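Long-range contacts in transcriptional regulator (Pyrococcus horikoshii, PDB 1UDD), which is of unknown function but belongs to the all-helical TenA/THI-4/PQQC family of proteins: residues Ile20-Ser31 / Tyr140-Lys150; Leu50-Ser61 / Leu72-Val80. All coordinates share one frame; numbering follows the deposited sequence.

Contact 1 (Ile20-Ser31 / Tyr140-Lys150)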
loop_
_atom_site.group_PDB
_atom_site.type_symbol
_atom_site.label_atom_id
_atom_site.label_comp_id
_atom_site.label_asym_id
_atom_site.label_seq_id
_atom_site.Cartn_x
_atom_site.Cartn_y
_atom_site.Cartn_z
ATOM N N ILE A 20 12.606 10.770 28.201
ATOM C CA ILE A 20 11.534 11.600 27.653
ATOM C C ILE A 20 10.911 12.425 28.786
ATOM O O ILE A 20 10.680 13.627 28.639
ATOM C CB ILE A 20 10.416 10.761 27.045
ATOM C CG1 ILE A 20 10.923 10.047 25.790
ATOM C CG2 ILE A 20 9.199 11.659 26.764
ATOM C CD1 ILE A 20 9.884 9.118 25.132
ATOM N N PHE A 21 10.629 11.777 29.913
ATOM C CA PHE A 21 10.025 12.499 31.028
ATOM C C PHE A 21 10.935 13.619 31.539
ATOM O O PHE A 21 10.463 14.671 31.958
ATOM C CB PHE A 21 9.687 11.550 32.187
ATOM C CG PHE A 21 8.681 10.485 31.836
ATOM C CD1 PHE A 21 7.583 10.776 31.029
ATOM C CD2 PHE A 21 8.821 9.188 32.337
ATOM C CE1 PHE A 21 6.637 9.792 30.721
ATOM C CE2 PHE A 21 7.885 8.203 32.039
ATOM C CZ PHE A 21 6.789 8.503 31.228
ATOM N N GLU A 22 12.240 13.399 31.454
ATOM C CA GLU A 22 13.212 14.360 31.948
ATOM C C GLU A 22 13.824 15.275 30.906
ATOM O O GLU A 22 14.723 16.053 31.223
ATOM C CB GLU A 22 14.333 13.618 32.685
ATOM C CG GLU A 22 13.811 12.614 33.691
ATOM C CD GLU A 22 14.906 11.961 34.510
ATOM O OE1 GLU A 22 16.024 11.751 33.981
ATOM O OE2 GLU A 22 14.636 11.638 35.684
ATOM N N HIS A 23 13.354 15.193 29.669
ATOM C CA HIS A 23 13.896 16.049 28.621
ATOM C C HIS A 23 13.616 17.517 28.949
ATOM O O HIS A 23 12.503 17.883 29.327
ATOM C CB HIS A 23 13.286 15.686 27.263
ATOM C CG HIS A 23 14.057 16.221 26.099
ATOM N ND1 HIS A 23 13.947 17.523 25.666
ATOM C CD2 HIS A 23 14.993 15.641 25.311
ATOM C CE1 HIS A 23 14.784 17.726 24.665
ATOM N NE2 HIS A 23 15.429 16.598 24.430
ATOM N N PRO A 24 14.635 18.374 28.819
ATOM C CA PRO A 24 14.526 19.809 29.096
ATOM C C PRO A 24 13.282 20.446 28.492
ATOM O O PRO A 24 12.535 21.139 29.183
ATOM C CB PRO A 24 15.807 20.366 28.493
ATOM C CG PRO A 24 16.768 19.271 28.755
ATOM C CD PRO A 24 15.998 18.029 28.392
ATOM N N PHE A 25 13.054 20.200 27.207
ATOM C CA PHE A 25 11.890 20.770 26.539
ATOM C C PHE A 25 10.608 20.370 27.258
ATOM O O PHE A 25 9.749 21.213 27.535
ATOM C CB PHE A 25 11.820 20.308 25.090
ATOM C CG PHE A 25 10.888 21.125 24.246
ATOM C CD1 PHE A 25 11.381 22.130 23.423
ATOM C CD2 PHE A 25 9.517 20.909 24.292
ATOM C CE1 PHE A 25 10.522 22.904 22.660
ATOM C CE2 PHE A 25 8.649 21.682 23.532
ATOM C CZ PHE A 25 9.154 22.679 22.715
ATOM N N VAL A 26 10.482 19.082 27.559
ATOM C CA VAL A 26 9.305 18.582 28.248
ATOM C C VAL A 26 9.212 19.184 29.653
ATOM O O VAL A 26 8.184 19.760 30.030
ATOM C CB VAL A 26 9.328 17.033 28.378
ATOM C CG1 VAL A 26 8.230 16.582 29.313
ATOM C CG2 VAL A 26 9.141 16.383 27.004
ATOM N N VAL A 27 10.288 19.045 30.424
ATOM C CA VAL A 27 10.310 19.565 31.783
ATOM C C VAL A 27 10.009 21.057 31.810
ATOM O O VAL A 27 9.209 21.524 32.624
ATOM C CB VAL A 27 11.669 19.321 32.460
ATOM C CG1 VAL A 27 11.664 19.922 33.855
ATOM C CG2 VAL A 27 11.953 17.835 32.538
ATOM N N GLN A 28 10.628 21.807 30.910
ATOM C CA GLN A 28 10.404 23.249 30.890
ATOM C C GLN A 28 9.024 23.653 30.399
ATOM O O GLN A 28 8.480 24.675 30.837
ATOM C CB GLN A 28 11.477 23.936 30.050
ATOM C CG GLN A 28 12.806 24.022 30.763
ATOM C CD GLN A 28 13.854 24.729 29.942
ATOM O OE1 GLN A 28 13.565 25.708 29.254
ATOM N NE2 GLN A 28 15.083 24.244 30.020
ATOM N N LEU A 29 8.450 22.854 29.508
ATOM C CA LEU A 29 7.132 23.168 28.978
ATOM C C LEU A 29 6.118 23.021 30.103
ATOM O O LEU A 29 5.237 23.863 30.267
ATOM C CB LEU A 29 6.758 22.214 27.828
ATOM C CG LEU A 29 5.778 22.697 26.747
ATOM C CD1 LEU A 29 5.389 21.504 25.876
ATOM C CD2 LEU A 29 4.535 23.313 27.354
ATOM N N TYR A 30 6.244 21.950 30.879
ATOM C CA TYR A 30 5.310 21.699 31.967
ATOM C C TYR A 30 5.536 22.564 33.200
ATOM O O TYR A 30 4.595 22.856 33.931
ATOM C CB TYR A 30 5.307 20.208 32.345
ATOM C CG TYR A 30 4.422 19.362 31.441
ATOM C CD1 TYR A 30 4.839 18.983 30.158
ATOM C CD2 TYR A 30 3.141 18.996 31.848
ATOM C CE1 TYR A 30 3.989 18.261 29.303
ATOM C CE2 TYR A 30 2.286 18.282 31.006
ATOM C CZ TYR A 30 2.711 17.920 29.737
ATOM O OH TYR A 30 1.834 17.244 28.908
ATOM N N SER A 31 6.768 22.985 33.434
ATOM C CA SER A 31 7.032 23.835 34.593
ATOM C C SER A 31 6.594 25.260 34.266
ATOM O O SER A 31 6.150 25.995 35.142
ATOM C CB SER A 31 8.517 23.832 34.945
ATOM O OG SER A 31 9.263 24.493 33.937
ATOM N N TYR A 140 2.379 10.839 25.578
ATOM C CA TYR A 140 1.863 12.182 25.827
ATOM C C TYR A 140 1.000 12.212 27.081
ATOM O O TYR A 140 0.985 13.206 27.816
ATOM C CB TYR A 140 1.070 12.694 24.612
ATOM C CG TYR A 140 1.935 13.456 23.622
ATOM C CD1 TYR A 140 3.026 12.843 22.988
ATOM C CD2 TYR A 140 1.715 14.815 23.384
ATOM C CE1 TYR A 140 3.881 13.582 22.146
ATOM C CE2 TYR A 140 2.559 15.555 22.556
ATOM C CZ TYR A 140 3.635 14.941 21.944
ATOM O OH TYR A 140 4.467 15.696 21.146
ATOM N N ALA A 141 0.286 11.124 27.330
ATOM C CA ALA A 141 -0.542 11.041 28.521
ATOM C C ALA A 141 0.343 10.806 29.743
ATOM O O ALA A 141 0.119 11.409 30.795
ATOM C CB ALA A 141 -1.561 9.908 28.381
ATOM N N GLU A 142 1.347 9.931 29.608
ATOM C CA GLU A 142 2.242 9.626 30.727
ATOM C C GLU A 142 3.073 10.836 31.125
ATOM O O GLU A 142 3.355 11.040 32.304
ATOM C CB GLU A 142 3.185 8.465 30.389
ATOM C CG GLU A 142 2.566 7.096 30.416
ATOM C CD GLU A 142 2.029 6.691 31.780
ATOM O OE1 GLU A 142 2.624 7.065 32.815
ATOM O OE2 GLU A 142 1.014 5.966 31.814
ATOM N N ILE A 143 3.487 11.619 30.134
ATOM C CA ILE A 143 4.273 12.812 30.398
ATOM C C ILE A 143 3.443 13.782 31.244
ATOM O O ILE A 143 3.929 14.304 32.240
ATOM C CB ILE A 143 4.687 13.515 29.084
ATOM C CG1 ILE A 143 5.695 12.657 28.307
ATOM C CG2 ILE A 143 5.291 14.865 29.401
ATOM C CD1 ILE A 143 6.046 13.227 26.906
ATOM N N ALA A 144 2.195 14.018 30.844
ATOM C CA ALA A 144 1.316 14.928 31.579
ATOM C C ALA A 144 1.100 14.395 32.987
ATOM O O ALA A 144 1.207 15.141 33.963
ATOM C CB ALA A 144 -0.020 15.080 30.863
ATOM N N GLU A 145 0.802 13.103 33.094
ATOM C CA GLU A 145 0.597 12.486 34.403
ATOM C C GLU A 145 1.851 12.718 35.245
ATOM O O GLU A 145 1.766 13.117 36.400
ATOM C CB GLU A 145 0.330 10.983 34.236
ATOM C CG GLU A 145 0.176 10.182 35.529
ATOM C CD GLU A 145 -0.988 10.646 36.386
ATOM O OE1 GLU A 145 -2.009 11.074 35.809
ATOM O OE2 GLU A 145 -0.889 10.567 37.634
ATOM N N TYR A 146 3.010 12.505 34.631
ATOM C CA TYR A 146 4.305 12.664 35.287
ATOM C C TYR A 146 4.573 14.083 35.807
ATOM O O TYR A 146 5.177 14.254 36.863
ATOM C CB TYR A 146 5.426 12.288 34.312
ATOM C CG TYR A 146 6.806 12.189 34.930
ATOM C CD1 TYR A 146 7.309 10.963 35.376
ATOM C CD2 TYR A 146 7.620 13.316 35.050
ATOM C CE1 TYR A 146 8.586 10.856 35.920
ATOM C CE2 TYR A 146 8.902 13.226 35.593
ATOM C CZ TYR A 146 9.378 11.990 36.022
ATOM O OH TYR A 146 10.656 11.888 36.520
ATOM N N HIS A 147 4.150 15.091 35.047
ATOM C CA HIS A 147 4.369 16.488 35.423
ATOM C C HIS A 147 3.081 17.193 35.847
ATOM O O HIS A 147 2.995 18.417 35.828
ATOM C CB HIS A 147 5.007 17.246 34.253
ATOM C CG HIS A 147 6.367 16.748 33.875
ATOM N ND1 HIS A 147 7.484 16.969 34.652
ATOM C CD2 HIS A 147 6.793 16.043 32.800
ATOM C CE1 HIS A 147 8.538 16.424 34.073
ATOM N NE2 HIS A 147 8.146 15.854 32.948
ATOM N N LYS A 148 2.095 16.391 36.229
ATOM C CA LYS A 148 0.776 16.833 36.666
ATOM C C LYS A 148 0.825 18.039 37.615
ATOM O O LYS A 148 0.164 19.055 37.392
ATOM C CB LYS A 148 0.117 15.654 37.368
ATOM C CG LYS A 148 -1.380 15.644 37.438
ATOM C CD LYS A 148 -1.811 14.371 38.160
ATOM C CE LYS A 148 -3.213 13.949 37.774
ATOM N NZ LYS A 148 -3.603 12.680 38.441
ATOM N N ASP A 149 1.600 17.907 38.684
ATOM C CA ASP A 149 1.736 18.965 39.682
ATOM C C ASP A 149 2.298 20.259 39.097
ATOM O O ASP A 149 1.744 21.335 39.327
ATOM C CB ASP A 149 2.610 18.471 40.846
ATOM C CG ASP A 149 3.911 17.817 40.376
ATOM O OD1 ASP A 149 3.871 16.946 39.473
ATOM O OD2 ASP A 149 4.978 18.168 40.925
ATOM N N LYS A 150 3.390 20.150 38.343
ATOM C CA LYS A 150 4.014 21.313 37.717
ATOM C C LYS A 150 3.020 22.025 36.806
ATOM O O LYS A 150 3.034 23.254 36.680
ATOM C CB LYS A 150 5.207 20.907 36.850
ATOM C CG LYS A 150 6.388 20.283 37.555
ATOM C CD LYS A 150 7.547 20.167 36.558
ATOM C CE LYS A 150 8.766 19.514 37.180
ATOM N NZ LYS A 150 8.461 18.119 37.616
HETATM O O HOH W 1 2.290 15.499 27.035
#

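Contact 2 (Leu50-Ser61 / Leu72-Val80)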
loop_
_atom_site.group_PDB
_atom_site.type_symbol
_atom_site.label_atom_id
_atom_site.label_comp_id
_atom_site.label_asym_id
_atom_site.label_seq_id
_atom_site.Cartn_x
_atom_site.Cartn_y
_atom_site.Cartn_z
ATOM N N LEU A 50 0.543 16.032 12.685
ATOM C CA LEU A 50 -0.907 15.925 12.609
ATOM C C LEU A 50 -1.307 15.204 11.319
ATOM O O LEU A 50 -2.133 14.280 11.334
ATOM C CB LEU A 50 -1.498 17.336 12.655
ATOM C CG LEU A 50 -2.997 17.592 12.565
ATOM C CD1 LEU A 50 -3.243 19.083 12.755
ATOM C CD2 LEU A 50 -3.544 17.130 11.225
ATOM N N VAL A 51 -0.722 15.638 10.204
ATOM C CA VAL A 51 -0.999 15.030 8.916
ATOM C C VAL A 51 -0.466 13.582 8.890
ATOM O O VAL A 51 -1.174 12.660 8.495
ATOM C CB VAL A 51 -0.351 15.860 7.752
ATOM C CG1 VAL A 51 -0.528 15.138 6.417
ATOM C CG2 VAL A 51 -0.997 17.240 7.671
ATOM N N GLY A 52 0.771 13.388 9.337
ATOM C CA GLY A 52 1.369 12.059 9.333
ATOM C C GLY A 52 0.616 11.030 10.165
ATOM O O GLY A 52 0.486 9.863 9.770
ATOM N N LEU A 53 0.140 11.447 11.332
ATOM C CA LEU A 53 -0.615 10.551 12.202
ATOM C C LEU A 53 -1.880 10.150 11.444
ATOM O O LEU A 53 -2.320 9.004 11.491
ATOM C CB LEU A 53 -0.984 11.272 13.494
ATOM C CG LEU A 53 -1.337 10.450 14.736
ATOM C CD1 LEU A 53 -0.128 9.618 15.148
ATOM C CD2 LEU A 53 -1.750 11.394 15.884
ATOM N N THR A 54 -2.460 11.113 10.740
ATOM C CA THR A 54 -3.669 10.868 9.958
ATOM C C THR A 54 -3.432 9.866 8.823
ATOM O O THR A 54 -4.232 8.955 8.627
ATOM C CB THR A 54 -4.205 12.185 9.379
ATOM O OG1 THR A 54 -4.529 13.062 10.463
ATOM C CG2 THR A 54 -5.446 11.954 8.552
ATOM N N ARG A 55 -2.336 10.029 8.082
ATOM C CA ARG A 55 -2.029 9.117 6.982
ATOM C C ARG A 55 -1.869 7.698 7.470
ATOM O O ARG A 55 -2.381 6.764 6.851
ATOM C CB ARG A 55 -0.725 9.495 6.258
ATOM C CG ARG A 55 -0.825 10.681 5.334
ATOM C CD ARG A 55 0.497 10.952 4.578
ATOM N NE ARG A 55 0.499 12.342 4.148
ATOM C CZ ARG A 55 -0.265 12.805 3.173
ATOM N NH1 ARG A 55 -1.062 11.973 2.519
ATOM N NH2 ARG A 55 -0.291 14.107 2.908
ATOM N N ALA A 56 -1.141 7.526 8.571
ATOM C CA ALA A 56 -0.911 6.179 9.082
ATOM C C ALA A 56 -2.225 5.556 9.561
ATOM O O ALA A 56 -2.480 4.371 9.314
ATOM C CB ALA A 56 0.146 6.201 10.210
ATOM N N LEU A 57 -3.069 6.351 10.217
ATOM C CA LEU A 57 -4.348 5.826 10.677
ATOM C C LEU A 57 -5.210 5.398 9.501
ATOM O O LEU A 57 -5.910 4.382 9.581
ATOM C CB LEU A 57 -5.100 6.859 11.512
ATOM C CG LEU A 57 -4.541 7.007 12.936
ATOM C CD1 LEU A 57 -5.103 8.270 13.602
ATOM C CD2 LEU A 57 -4.866 5.768 13.736
ATOM N N ALA A 58 -5.150 6.163 8.406
ATOM C CA ALA A 58 -5.948 5.834 7.232
ATOM C C ALA A 58 -5.502 4.469 6.674
ATOM O O ALA A 58 -6.333 3.621 6.377
ATOM C CB ALA A 58 -5.805 6.927 6.161
ATOM N N VAL A 59 -4.198 4.259 6.531
ATOM C CA VAL A 59 -3.722 2.971 6.016
ATOM C C VAL A 59 -4.141 1.822 6.954
ATOM O O VAL A 59 -4.659 0.797 6.505
ATOM C CB VAL A 59 -2.192 2.956 5.846
ATOM C CG1 VAL A 59 -1.739 1.566 5.443
ATOM C CG2 VAL A 59 -1.779 3.981 4.801
ATOM N N ILE A 60 -3.925 1.985 8.254
ATOM C CA ILE A 60 -4.335 0.934 9.185
ATOM C C ILE A 60 -5.835 0.657 9.003
ATOM O O ILE A 60 -6.263 -0.499 8.884
ATOM C CB ILE A 60 -4.071 1.333 10.649
ATOM C CG1 ILE A 60 -2.568 1.476 10.882
ATOM C CG2 ILE A 60 -4.666 0.275 11.597
ATOM C CD1 ILE A 60 -2.218 1.909 12.283
ATOM N N SER A 61 -6.632 1.714 8.930
ATOM C CA SER A 61 -8.072 1.519 8.771
ATOM C C SER A 61 -8.416 0.816 7.458
ATOM O O SER A 61 -9.327 -0.021 7.405
ATOM C CB SER A 61 -8.813 2.853 8.845
ATOM O OG SER A 61 -8.748 3.520 7.608
ATOM N N LEU A 72 -11.253 3.308 13.655
ATOM C CA LEU A 72 -9.991 3.923 13.238
ATOM C C LEU A 72 -10.128 5.092 12.263
ATOM O O LEU A 72 -9.397 6.088 12.376
ATOM C CB LEU A 72 -9.058 2.854 12.661
ATOM C CG LEU A 72 -8.017 2.226 13.605
ATOM C CD1 LEU A 72 -8.426 2.378 15.060
ATOM C CD2 LEU A 72 -7.822 0.754 13.235
ATOM N N ILE A 73 -11.048 4.995 11.306
ATOM C CA ILE A 73 -11.227 6.091 10.356
ATOM C C ILE A 73 -11.770 7.326 11.102
ATOM O O ILE A 73 -11.470 8.462 10.735
ATOM C CB ILE A 73 -12.188 5.685 9.212
ATOM C CG1 ILE A 73 -12.080 6.672 8.052
ATOM C CG2 ILE A 73 -13.611 5.655 9.708
ATOM C CD1 ILE A 73 -10.730 6.635 7.321
ATOM N N GLU A 74 -12.552 7.095 12.157
ATOM C CA GLU A 74 -13.128 8.174 12.968
ATOM C C GLU A 74 -12.017 8.949 13.658
ATOM O O GLU A 74 -12.055 10.185 13.764
ATOM C CB GLU A 74 -14.051 7.598 14.044
ATOM C CG GLU A 74 -14.637 8.647 15.013
ATOM C CD GLU A 74 -15.692 9.530 14.343
ATOM O OE1 GLU A 74 -16.395 9.020 13.450
ATOM O OE2 GLU A 74 -15.830 10.720 14.711
ATOM N N LEU A 75 -11.030 8.198 14.139
ATOM C CA LEU A 75 -9.876 8.752 14.824
ATOM C C LEU A 75 -9.029 9.544 13.814
ATOM O O LEU A 75 -8.494 10.617 14.126
ATOM C CB LEU A 75 -9.064 7.600 15.423
ATOM C CG LEU A 75 -8.020 7.831 16.512
ATOM C CD1 LEU A 75 -8.655 8.542 17.706
ATOM C CD2 LEU A 75 -7.452 6.472 16.942
ATOM N N ALA A 76 -8.914 9.009 12.600
ATOM C CA ALA A 76 -8.137 9.674 11.559
ATOM C C ALA A 76 -8.861 10.960 11.177
ATOM O O ALA A 76 -8.234 11.998 10.980
ATOM C CB ALA A 76 -8.002 8.772 10.341
ATOM N N ARG A 77 -10.186 10.868 11.081
ATOM C CA ARG A 77 -11.042 11.997 10.713
ATOM C C ARG A 77 -10.931 13.120 11.753
ATOM O O ARG A 77 -10.777 14.282 11.399
ATOM C CB ARG A 77 -12.493 11.511 10.574
ATOM C CG ARG A 77 -13.506 12.584 10.216
ATOM C CD ARG A 77 -14.104 13.185 11.472
ATOM N NE ARG A 77 -15.158 14.144 11.173
ATOM C CZ ARG A 77 -15.960 14.675 12.090
ATOM N NH1 ARG A 77 -15.827 14.340 13.367
ATOM N NH2 ARG A 77 -16.900 15.537 11.729
ATOM N N ASP A 78 -10.982 12.761 13.032
ATOM C CA ASP A 78 -10.862 13.741 14.097
ATOM C C ASP A 78 -9.510 14.429 14.084
ATOM O O ASP A 78 -9.415 15.608 14.418
ATOM C CB ASP A 78 -11.078 13.086 15.451
ATOM C CG ASP A 78 -12.515 12.691 15.677
ATOM O OD1 ASP A 78 -13.369 13.018 14.823
ATOM O OD2 ASP A 78 -12.787 12.057 16.713
ATOM N N GLU A 79 -8.460 13.705 13.714
ATOM C CA GLU A 79 -7.135 14.316 13.666
ATOM C C GLU A 79 -7.132 15.491 12.708
ATOM O O GLU A 79 -6.566 16.532 13.006
ATOM C CB GLU A 79 -6.062 13.340 13.178
ATOM C CG GLU A 79 -5.279 12.633 14.263
ATOM C CD GLU A 79 -4.638 13.581 15.253
ATOM O OE1 GLU A 79 -3.619 14.241 14.935
ATOM O OE2 GLU A 79 -5.169 13.665 16.366
ATOM N N VAL A 80 -7.757 15.319 11.548
ATOM C CA VAL A 80 -7.761 16.379 10.544
ATOM C C VAL A 80 -8.969 17.296 10.512
ATOM O O VAL A 80 -9.143 18.053 9.574
ATOM C CB VAL A 80 -7.523 15.803 9.134
ATOM C CG1 VAL A 80 -6.066 15.432 8.981
ATOM C CG2 VAL A 80 -8.412 14.597 8.899
#

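Contact 1 (Ile20-Ser31 / Tyr140-Lys150)
The ring of F21 lies against that of Y146 in an offset stack, the planes 12° apart and the centroids 4.7 Å apart. The slip places F21 CB above the centre of the Y146 ring, 3.7 Å from its centroid, as a CH-pi contact. E142 CB meets the F21 ring at its edge.

Apolar packing centres on I143, a knob among I20, F21, V26 and Y30. Its branches divide the work: CD1 reaches I20 CG2 at 3.5 Å, CG1 runs beside the F21 ring, and CG2, set anti to the backbone N by a chi1 of -68°, wedges between V26 CG1 and Y30 CE1. The 3.4 Å between I143 CG2 and V26 CG1 is tight. Farther along, Y30 lays CB and CD2 against H147 CB, while its hydroxyl end reaches A144 CB.

A single direct hydrogen bond crosses the contact. H147 NE2 donates to F21 O over 2.8 Å, the oxygen lying in the imidazole plane and the N-H directed at a carbonyl lone pair. Since NE2 is the donor, ND1 can accept, and K150 NZ approaches it in a weak bond. A water joins the segments again, donating to Y140 O at 2.8 Å and hydrogen-bonded to Y30 OH at 2.6 Å.

H23 caps helix 24-31 through ND1, which accepts from F25 N, and its NE2 is bonded to E209 of helix 190-213. Helix 24-31 and the helical piece 140-146 cross at -55°, a helix-helix junction within the all-alpha TenA-like fold, where a histidine between two helices bonds to the carbonyl of F21.

Contact 2 (Leu50-Ser61 / Leu72-Val80)
L57 points from helix 50-61 at the backbone of helix 72-79, its CB meeting A76 CB at 3.7 Å and its CD1 resting over A76 CA beside L75. The axes approach to 8.5 Å, at 162° between their directions, a closeness that the small A76 probably allows.

Toward one end, I60 CG2 touches L72 CD2 at 3.6 Å, the two chains meeting at a slant, and S61 CB faces L72 CB. At the other end E79 and L50 run alongside one another with their ends pointing opposite ways, so that L50 CD2 lies near E79 O. E79 bends at chi2 (-54°), which brings OE1 within 3.5 Å of L53 CD2.

T54 sits between E79 and V80. Its CG2 packs on V80 CG1, and OG1, beside the backbone N at a chi1 of -61°, donates back to L50 O over 2.8 Å. That carbonyl also accepts from T54 N, the two donors arriving from opposite faces of its plane. S61 OG likewise returns to its own helix, at A58 O.

No hydrogen bond links the two helices. With both hydroxyls bonded within helix 50-61, the interface rests on van der Waals packing, mostly aliphatic, with the E79 carboxylate laid against L53.

How the contacts relate
Contact 1 and contact 2 lie on opposite sides of the chain's centre, their centres 26 Å apart, and share no helix, although helix 24-31 of the first is followed in the chain by helix 36-63 of the second. Contact 2 is largely buried and pairs two nearly antiparallel helices; contact 1, partly buried, joins helix ends and the turns between them at a steeper angle. The chemistry differs too: contact 1 combines stacked rings with a histidine bond and a water, whereas contact 2 has no hydrogen bond between its helices and is mostly aliphatic. Contact 2 also borders the assembly, with E74 and R77 forming reciprocal salt bridges to a second subunit, while no other chain touches contact 1.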